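PDB 7F3H: bifunctional cytochrome P450/NADPH--P450 reductase, which probably uses NADPH and molecular oxygen to hydroxylate organic substrates at a haem iron, with electrons supplied by a reductase domain fused to the haem domain. Local coordinates for residues A[435-440]-A[445-450]; A[98-103]-A[401-406]; A[185-190]-A[206-211]. One frame throughout, in Å; residues are numbered along the deposited sequence.

Contact 1 of 3, residues A[435-440]-A[445-450]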
# COMPACT_ATOMS: atom_id res chain seq x y z
N HIS A 435 -4.93 21.77 -2.26
CA HIS A 435 -3.68 21.65 -3.01
C HIS A 435 -2.97 20.37 -2.59
O HIS A 435 -2.65 20.19 -1.41
CB HIS A 435 -2.77 22.87 -2.79
CG HIS A 435 -1.61 22.91 -3.74
ND1 HIS A 435 -0.33 22.52 -3.39
CD2 HIS A 435 -1.54 23.25 -5.05
CE1 HIS A 435 0.47 22.64 -4.43
NE2 HIS A 435 -0.24 23.08 -5.45
N LEU A 436 -2.76 19.46 -3.55
CA LEU A 436 -2.19 18.16 -3.23
C LEU A 436 -0.82 18.32 -2.58
O LEU A 436 0.05 18.99 -3.14
CB LEU A 436 -2.11 17.29 -4.48
CG LEU A 436 -1.41 15.93 -4.27
CD1 LEU A 436 -2.15 15.07 -3.27
CD2 LEU A 436 -1.27 15.19 -5.57
N LYS A 437 -0.69 17.77 -1.37
CA LYS A 437 0.55 17.72 -0.59
C LYS A 437 0.78 16.25 -0.24
O LYS A 437 -0.05 15.64 0.45
CB LYS A 437 0.50 18.60 0.67
CG LYS A 437 1.87 19.17 1.11
CD LYS A 437 1.85 19.84 2.50
CE LYS A 437 1.73 21.38 2.38
NZ LYS A 437 2.24 22.14 3.58
N VAL A 438 1.83 15.67 -0.80
CA VAL A 438 2.15 14.25 -0.65
C VAL A 438 3.21 14.06 0.43
O VAL A 438 4.22 14.77 0.45
CB VAL A 438 2.60 13.65 -1.99
CG1 VAL A 438 2.91 12.18 -1.83
CG2 VAL A 438 1.52 13.88 -3.03
N LYS A 439 2.97 13.14 1.36
CA LYS A 439 3.98 12.80 2.36
C LYS A 439 4.42 11.35 2.14
O LYS A 439 3.59 10.46 1.91
CB LYS A 439 3.46 13.00 3.79
CG LYS A 439 4.48 12.69 4.94
CD LYS A 439 5.59 13.71 5.21
CE LYS A 439 4.98 14.91 5.98
NZ LYS A 439 4.54 14.51 7.37
N GLN A 440 5.74 11.15 2.21
CA GLN A 440 6.39 9.87 2.01
C GLN A 440 6.96 9.36 3.34
O GLN A 440 7.75 10.05 3.98
CB GLN A 440 7.50 9.97 0.97
CG GLN A 440 8.00 8.60 0.59
CD GLN A 440 9.00 8.65 -0.52
OE1 GLN A 440 9.53 9.72 -0.86
NE2 GLN A 440 9.28 7.49 -1.10
N LYS A 445 1.06 9.50 0.54
CA LYS A 445 -0.29 9.69 1.03
C LYS A 445 -0.66 11.16 0.94
O LYS A 445 0.23 12.01 1.14
CB LYS A 445 -0.22 9.06 2.44
CG LYS A 445 0.86 9.67 3.42
CD LYS A 445 1.03 8.69 4.58
CE LYS A 445 1.77 9.47 5.62
NZ LYS A 445 3.14 9.93 5.22
N PRO A 446 -1.91 11.52 0.58
CA PRO A 446 -2.30 12.94 0.62
C PRO A 446 -2.47 13.40 2.05
O PRO A 446 -3.00 12.67 2.89
CB PRO A 446 -3.61 13.00 -0.18
CG PRO A 446 -4.03 11.67 -0.44
CD PRO A 446 -2.96 10.68 -0.05
N GLU A 447 -1.90 14.57 2.36
CA GLU A 447 -1.88 15.09 3.72
C GLU A 447 -2.74 16.34 3.78
O GLU A 447 -2.83 17.08 2.80
CB GLU A 447 -0.43 15.37 4.13
CG GLU A 447 -0.15 15.29 5.61
CD GLU A 447 1.30 15.61 5.91
OE1 GLU A 447 1.94 16.24 5.03
OE2 GLU A 447 1.83 15.16 6.95
N ASP A 448 -3.40 16.57 4.92
CA ASP A 448 -4.18 17.79 5.15
C ASP A 448 -5.28 17.97 4.10
O ASP A 448 -5.64 19.10 3.73
CB ASP A 448 -3.27 19.03 5.19
CG ASP A 448 -2.07 18.84 6.10
OD1 ASP A 448 -2.27 18.31 7.22
OD2 ASP A 448 -0.94 19.20 5.68
N PHE A 449 -5.80 16.84 3.63
CA PHE A 449 -6.86 16.77 2.63
C PHE A 449 -8.21 16.72 3.36
O PHE A 449 -8.54 15.74 4.02
CB PHE A 449 -6.64 15.53 1.76
CG PHE A 449 -7.71 15.26 0.72
CD1 PHE A 449 -8.51 16.29 0.19
CD2 PHE A 449 -7.88 13.97 0.21
CE1 PHE A 449 -9.50 16.02 -0.82
CE2 PHE A 449 -8.84 13.70 -0.79
CZ PHE A 449 -9.66 14.74 -1.30
N ALA A 450 -8.95 17.81 3.29
CA ALA A 450 -10.30 17.88 3.83
C ALA A 450 -11.31 17.96 2.69
O ALA A 450 -11.09 18.66 1.70
CB ALA A 450 -10.43 19.10 4.76
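Val438 and Pro446 face each other as an antiparallel non-hydrogen-bonded pair, their CA atoms 4.8 Å apart, and Lys439 with Lys445 forms the adjoining hydrogen-bonded pair. Two backbone bonds fix this register: Lys439 N donates to Lys445 O at 3.0 Å with an N-H...O angle of 169°, and Glu447 N donates to Lys437 O at 2.9 Å.

On the face that carries Lys439 and Lys445, the ammonium of Lys439 meets Glu447 in a salt bridge, NZ to OE2 2.8 Å, on the syn side of the oxygen and 18° out of the carboxylate plane. Lys439 leaves with CG anti to its backbone N and then bends at each later torsion, which curls NZ round to that side. Lys445 runs alongside Lys439, pointing the same way; its NZ makes a weak bond of 3.4 Å to Lys439 O. Lys439 NZ and Lys445 NZ remain 5.2 Å apart, and acidic neighbours, Glu447 and Asp26 beside Lys439 and Glu270 beside Lys445, probably offset their like charge.

On the face of Val438 and Pro446, Leu436 CD1 reaches Pro446 CB at 4.0 Å. Pro446 also packs on Ala277 and Phe278 of helix 254-285, and Val438 on Trp329 of helix 317-329. The arrangement is a two-stranded beta hairpin late in the P450 chain, its Val438/Pro446 face against these helices and its Lys439/Lys445 face charged, though Lys445 still meets helix 254-285.

Contact 2 of 3, residues A[98-103]-A[401-406]. With HEM (protoporphyrin IX containing Fe), chain E.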
# COMPACT_ATOMS: atom_id res chain seq x y z
N PRO A 98 12.86 -20.35 6.07
CA PRO A 98 11.77 -21.33 5.91
C PRO A 98 10.38 -20.77 6.18
O PRO A 98 9.40 -21.16 5.52
CB PRO A 98 12.12 -22.40 6.95
CG PRO A 98 13.58 -22.30 7.15
CD PRO A 98 13.95 -20.85 6.94
N ASN A 99 10.26 -19.85 7.16
CA ASN A 99 8.95 -19.32 7.50
C ASN A 99 8.35 -18.47 6.38
O ASN A 99 7.12 -18.34 6.32
CB ASN A 99 9.01 -18.54 8.82
CG ASN A 99 8.65 -19.39 10.04
OD1 ASN A 99 7.91 -20.37 9.96
ND2 ASN A 99 9.20 -19.02 11.17
N TRP A 100 9.18 -17.91 5.49
CA TRP A 100 8.59 -17.20 4.35
C TRP A 100 7.79 -18.17 3.48
O TRP A 100 6.59 -17.99 3.27
CB TRP A 100 9.63 -16.48 3.50
CG TRP A 100 8.90 -15.78 2.36
CD1 TRP A 100 8.30 -14.55 2.40
CD2 TRP A 100 8.60 -16.32 1.05
NE1 TRP A 100 7.69 -14.27 1.20
CE2 TRP A 100 7.86 -15.34 0.35
CE3 TRP A 100 8.91 -17.52 0.40
CZ2 TRP A 100 7.42 -15.52 -0.97
CZ3 TRP A 100 8.47 -17.69 -0.92
CH2 TRP A 100 7.73 -16.69 -1.59
N GLY A 101 8.47 -19.22 2.97
CA GLY A 101 7.79 -20.22 2.18
C GLY A 101 6.59 -20.80 2.88
O GLY A 101 5.51 -20.93 2.28
N LYS A 102 6.73 -21.10 4.18
CA LYS A 102 5.63 -21.71 4.92
C LYS A 102 4.42 -20.78 4.94
O LYS A 102 3.31 -21.16 4.51
CB LYS A 102 6.07 -22.04 6.35
CG LYS A 102 6.91 -23.30 6.50
CD LYS A 102 7.53 -23.42 7.90
CE LYS A 102 6.48 -23.53 9.02
NZ LYS A 102 7.03 -23.96 10.37
N ALA A 103 4.61 -19.55 5.45
CA ALA A 103 3.52 -18.58 5.50
C ALA A 103 2.94 -18.33 4.12
O ALA A 103 1.73 -18.31 3.95
CB ALA A 103 4.02 -17.27 6.11
N GLY A 401 6.55 -10.71 -8.86
CA GLY A 401 6.96 -12.09 -8.74
C GLY A 401 6.42 -12.71 -7.48
O GLY A 401 5.33 -12.37 -7.01
N MET A 402 7.20 -13.65 -6.92
CA MET A 402 6.84 -14.32 -5.67
C MET A 402 6.67 -13.32 -4.53
O MET A 402 5.89 -13.57 -3.60
CB MET A 402 7.91 -15.35 -5.29
CG MET A 402 7.97 -16.61 -6.14
SD MET A 402 6.37 -17.42 -6.33
CE MET A 402 6.37 -17.71 -8.09
N ARG A 403 7.39 -12.20 -4.58
CA ARG A 403 7.33 -11.15 -3.57
C ARG A 403 6.26 -10.09 -3.89
O ARG A 403 6.37 -8.93 -3.47
CB ARG A 403 8.71 -10.52 -3.40
CG ARG A 403 9.73 -11.58 -3.00
CD ARG A 403 9.23 -12.44 -1.82
NE ARG A 403 9.03 -11.65 -0.59
CZ ARG A 403 9.91 -11.55 0.41
NH1 ARG A 403 11.06 -12.19 0.38
NH2 ARG A 403 9.63 -10.81 1.46
N ALA A 404 5.25 -10.46 -4.67
CA ALA A 404 4.17 -9.54 -4.95
C ALA A 404 3.25 -9.41 -3.73
O ALA A 404 3.34 -10.19 -2.77
CB ALA A 404 3.39 -10.01 -6.18
N CYS A 405 2.40 -8.39 -3.76
CA CYS A 405 1.42 -8.16 -2.70
C CYS A 405 0.50 -9.36 -2.53
O CYS A 405 -0.23 -9.71 -3.45
CB CYS A 405 0.59 -6.91 -3.01
SG CYS A 405 -0.57 -6.48 -1.67
N ILE A 406 0.51 -9.98 -1.36
CA ILE A 406 -0.46 -11.04 -1.12
C ILE A 406 -1.82 -10.48 -0.76
O ILE A 406 -2.82 -11.20 -0.82
CB ILE A 406 -0.00 -12.00 -0.02
CG1 ILE A 406 -0.69 -13.37 -0.11
CG2 ILE A 406 -0.19 -11.36 1.36
CD1 ILE A 406 -0.02 -14.40 0.80
CHA HEM E . 3.68 -6.77 -0.44
CHB HEM E . -0.09 -7.43 2.56
CHC HEM E . -2.39 -3.69 0.45
CHD HEM E . 1.49 -2.86 -2.33
C1A HEM E . 2.86 -7.27 0.54
C2A HEM E . 3.20 -8.35 1.45
C3A HEM E . 2.16 -8.57 2.26
C4A HEM E . 1.14 -7.58 1.95
CMA HEM E . 2.08 -9.64 3.38
CAA HEM E . 4.51 -9.15 1.37
CBA HEM E . 4.23 -10.38 0.49
CGA HEM E . 5.44 -11.31 0.39
O1A HEM E . 5.21 -12.54 0.55
O2A HEM E . 6.63 -10.89 0.28
C1B HEM E . -1.06 -6.51 2.24
C2B HEM E . -2.39 -6.40 2.84
C3B HEM E . -3.03 -5.40 2.21
C4B HEM E . -2.11 -4.80 1.26
CMB HEM E . -2.93 -7.36 3.92
CAB HEM E . -4.42 -4.78 2.46
CBB HEM E . -5.23 -5.09 3.48
C1C HEM E . -1.55 -3.12 -0.48
C2C HEM E . -1.85 -2.00 -1.39
C3C HEM E . -0.73 -1.81 -2.12
C4C HEM E . 0.25 -2.78 -1.75
CMC HEM E . -3.18 -1.19 -1.42
CAC HEM E . -0.40 -0.82 -3.22
CBC HEM E . -1.29 0.07 -3.66
C1D HEM E . 2.42 -3.84 -2.06
C2D HEM E . 3.76 -3.93 -2.65
C3D HEM E . 4.33 -5.01 -2.12
C4D HEM E . 3.42 -5.63 -1.18
CMD HEM E . 4.39 -2.99 -3.70
CAD HEM E . 5.74 -5.48 -2.45
CBD HEM E . 6.60 -4.72 -1.48
CGD HEM E . 8.05 -4.95 -1.76
O1D HEM E . 8.82 -4.67 -0.80
O2D HEM E . 8.43 -5.39 -2.89
NA HEM E . 1.61 -6.81 0.90
NB HEM E . -0.94 -5.54 1.28
NC HEM E . -0.25 -3.55 -0.73
ND HEM E . 2.26 -4.89 -1.17
FE HEM E . 0.67 -5.26 -0.05
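HEM O2A, one oxygen of a haem propionate, is held twice by Arg403: NE donates to it at 2.7 Å with an N-H...O angle of 151°, and NH2 adds a weak bond to the same oxygen at 3.2 Å. The other oxygen of that carboxylate is taken by the indole, Trp100 NE1 to HEM O1A at 3.1 Å, so the propionate joins the two segments, which also touch directly.

Arg403 NH1 lies over one face of the Trp100 ring, toward its rim, and Trp100 NE1 over one face of the guanidinium, the planes inclined by 34°. Trp100 NE1 to Arg403 NE, at 3.4 Å, is an approach of two donors, each directed at its own propionate oxygen. Bends at chi2 and chi3 fold the arginine back to bring NE there, and Ser93 O takes a further bond from NH2. The carbonyl O of Met402 lies at the edge of the indole.

Two residues after Arg403, Cys405 SG binds the iron at 2.4 Å. This is the proximal haem site of a cytochrome P450: the cysteine-ligand loop supplies the thiolate and a propionate-binding arginine, and helix 98-107 supplies the propionate-binding tryptophan.

Contact 3 of 3, residues A[185-190]-A[206-211]; sequences HHTMTM and RAYWAD
His186 is the first residue of 185-190 to touch the other helix: its ND1 lies over one face of the Tyr208 ring, 3.2 Å from Tyr208 CG and displaced toward the rim. The two rings meet obliquely, with planes at 46° and centroids 4.6 Å apart, and His186 CB backs the approach against Tyr208 CD1. The imidazole gets there because CG stands anti to the backbone N (chi1 -165°), on a CA to CB bond already aimed at the opposite helix.

At Thr187 the interaction turns polar. Tyr208 OH donates to Thr187 OG1 at 2.9 Å, and OG1 lies at the phenol edge, near the ring plane. The same OG1 is bonded to Ala183 O, one turn back in its own helix, while Tyr208 OH is also bonded to Asn84 ND2, so each hydroxyl has two partners and the phenol is held at its outer end.

Met190, a turn beyond His186, brings its sulfur to the ring in an oblique Met-aromatic contact, SD being 3.7 Å from Tyr208 CE2. Thus one tyrosine receives all three residues.

The axes of the short helical segments approach no closer than 11.0 Å, at 133° between their directions, and the large tyrosine side chain bridges that separation. Helix 80-86 packs against both partners, with Leu85 touching Thr187 and Tyr208. A salt bridge from Arg182 to Asp211 adds a second tie between helices 175-190 and 199-227.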
# COMPACT_ATOMS: atom_id res chain seq x y z
N HIS A 185 6.23 5.48 12.66
CA HIS A 185 6.94 6.75 12.49
C HIS A 185 8.41 6.63 12.92
O HIS A 185 9.33 7.06 12.20
CB HIS A 185 6.24 7.85 13.28
CG HIS A 185 6.92 9.17 13.19
ND1 HIS A 185 6.82 9.99 12.09
CD2 HIS A 185 7.77 9.79 14.05
CE1 HIS A 185 7.55 11.08 12.29
NE2 HIS A 185 8.14 10.98 13.47
N HIS A 186 8.65 6.05 14.10
CA HIS A 186 10.02 5.94 14.59
C HIS A 186 10.86 5.04 13.69
O HIS A 186 12.06 5.29 13.50
CB HIS A 186 10.02 5.43 16.03
CG HIS A 186 11.32 5.63 16.72
ND1 HIS A 186 12.21 4.59 16.94
CD2 HIS A 186 11.92 6.75 17.19
CE1 HIS A 186 13.28 5.06 17.55
NE2 HIS A 186 13.13 6.37 17.71
N THR A 187 10.24 4.00 13.12
CA THR A 187 10.95 3.10 12.22
C THR A 187 11.47 3.86 11.01
O THR A 187 12.63 3.68 10.62
CB THR A 187 10.03 1.96 11.77
OG1 THR A 187 9.87 1.00 12.83
CG2 THR A 187 10.56 1.27 10.53
N MET A 188 10.66 4.76 10.45
CA MET A 188 11.17 5.55 9.33
C MET A 188 12.24 6.54 9.79
O MET A 188 13.18 6.83 9.03
CB MET A 188 10.05 6.30 8.59
CG MET A 188 8.94 5.42 8.03
SD MET A 188 9.53 4.06 6.99
CE MET A 188 8.57 2.68 7.63
N THR A 189 12.16 7.01 11.04
CA THR A 189 13.18 7.93 11.57
C THR A 189 14.54 7.24 11.67
O THR A 189 15.58 7.86 11.40
CB THR A 189 12.75 8.44 12.96
OG1 THR A 189 11.73 9.43 12.83
CG2 THR A 189 13.94 8.97 13.78
N MET A 190 14.54 5.95 12.04
CA MET A 190 15.79 5.20 12.19
C MET A 190 16.53 5.05 10.86
O MET A 190 17.76 4.90 10.84
CB MET A 190 15.52 3.83 12.79
CG MET A 190 15.46 3.83 14.29
SD MET A 190 14.77 2.32 14.96
CE MET A 190 16.27 1.43 15.40
N ARG A 206 13.93 3.57 23.74
CA ARG A 206 13.36 2.74 24.81
C ARG A 206 11.85 2.66 24.69
O ARG A 206 11.25 1.58 24.76
CB ARG A 206 13.73 3.28 26.19
CG ARG A 206 15.18 3.31 26.53
CD ARG A 206 15.33 3.56 28.03
NE ARG A 206 16.62 4.12 28.38
CZ ARG A 206 16.81 5.38 28.75
NH1 ARG A 206 15.77 6.23 28.82
NH2 ARG A 206 18.03 5.79 29.05
N ALA A 207 11.22 3.82 24.52
CA ALA A 207 9.78 3.81 24.32
C ALA A 207 9.38 3.06 23.03
O ALA A 207 8.33 2.43 22.98
CB ALA A 207 9.26 5.25 24.32
N TYR A 208 10.23 3.08 22.01
CA TYR A 208 9.90 2.39 20.77
C TYR A 208 9.83 0.88 21.00
O TYR A 208 8.80 0.25 20.74
CB TYR A 208 10.92 2.79 19.70
CG TYR A 208 11.03 1.99 18.43
CD1 TYR A 208 10.09 2.12 17.39
CD2 TYR A 208 12.14 1.17 18.22
CE1 TYR A 208 10.23 1.39 16.20
CE2 TYR A 208 12.29 0.44 17.03
CZ TYR A 208 11.34 0.56 16.03
OH TYR A 208 11.54 -0.16 14.87
N TRP A 209 10.90 0.31 21.57
CA TRP A 209 10.88 -1.12 21.87
C TRP A 209 9.76 -1.46 22.86
O TRP A 209 9.19 -2.56 22.79
CB TRP A 209 12.24 -1.59 22.38
CG TRP A 209 13.30 -1.47 21.31
CD1 TRP A 209 14.30 -0.53 21.23
CD2 TRP A 209 13.44 -2.29 20.15
NE1 TRP A 209 15.05 -0.72 20.09
CE2 TRP A 209 14.55 -1.80 19.42
CE3 TRP A 209 12.74 -3.38 19.67
CZ2 TRP A 209 14.96 -2.37 18.22
CZ3 TRP A 209 13.16 -3.96 18.47
CH2 TRP A 209 14.26 -3.45 17.77
N ALA A 210 9.40 -0.51 23.72
CA ALA A 210 8.29 -0.74 24.66
C ALA A 210 6.96 -0.83 23.93
O ALA A 210 6.15 -1.73 24.22
CB ALA A 210 8.25 0.38 25.71
N ASP A 211 6.69 0.14 23.04
CA ASP A 211 5.54 0.13 22.13
C ASP A 211 5.42 -1.22 21.43
O ASP A 211 4.33 -1.83 21.37
CB ASP A 211 5.70 1.24 21.08
CG ASP A 211 5.28 2.61 21.57
OD1 ASP A 211 4.55 2.70 22.57
OD2 ASP A 211 5.66 3.62 20.93

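Overall arrangement
Contact 2 is buried, contact 3 partly buried and contact 1 a surface contact. The most buried contact is strongly polar, because the haem propionate lies between its segments; contact 3 relies on one aromatic side chain between helices, and contact 1 on backbone pairing with one charged face. None of the contacts shares a helix or strand, but helix 254-285 touches residues of both contacts 1 and 2, whose centres lie about 32 Å apart. Contacts 1 and 3 come nearest, about 6 Å between closest atoms, without touching, though Met188 of 185-190 packs on Ser441 and Leu442 in the hairpin's turn. In sequence, contact 3 falls between the two segments of contact 2.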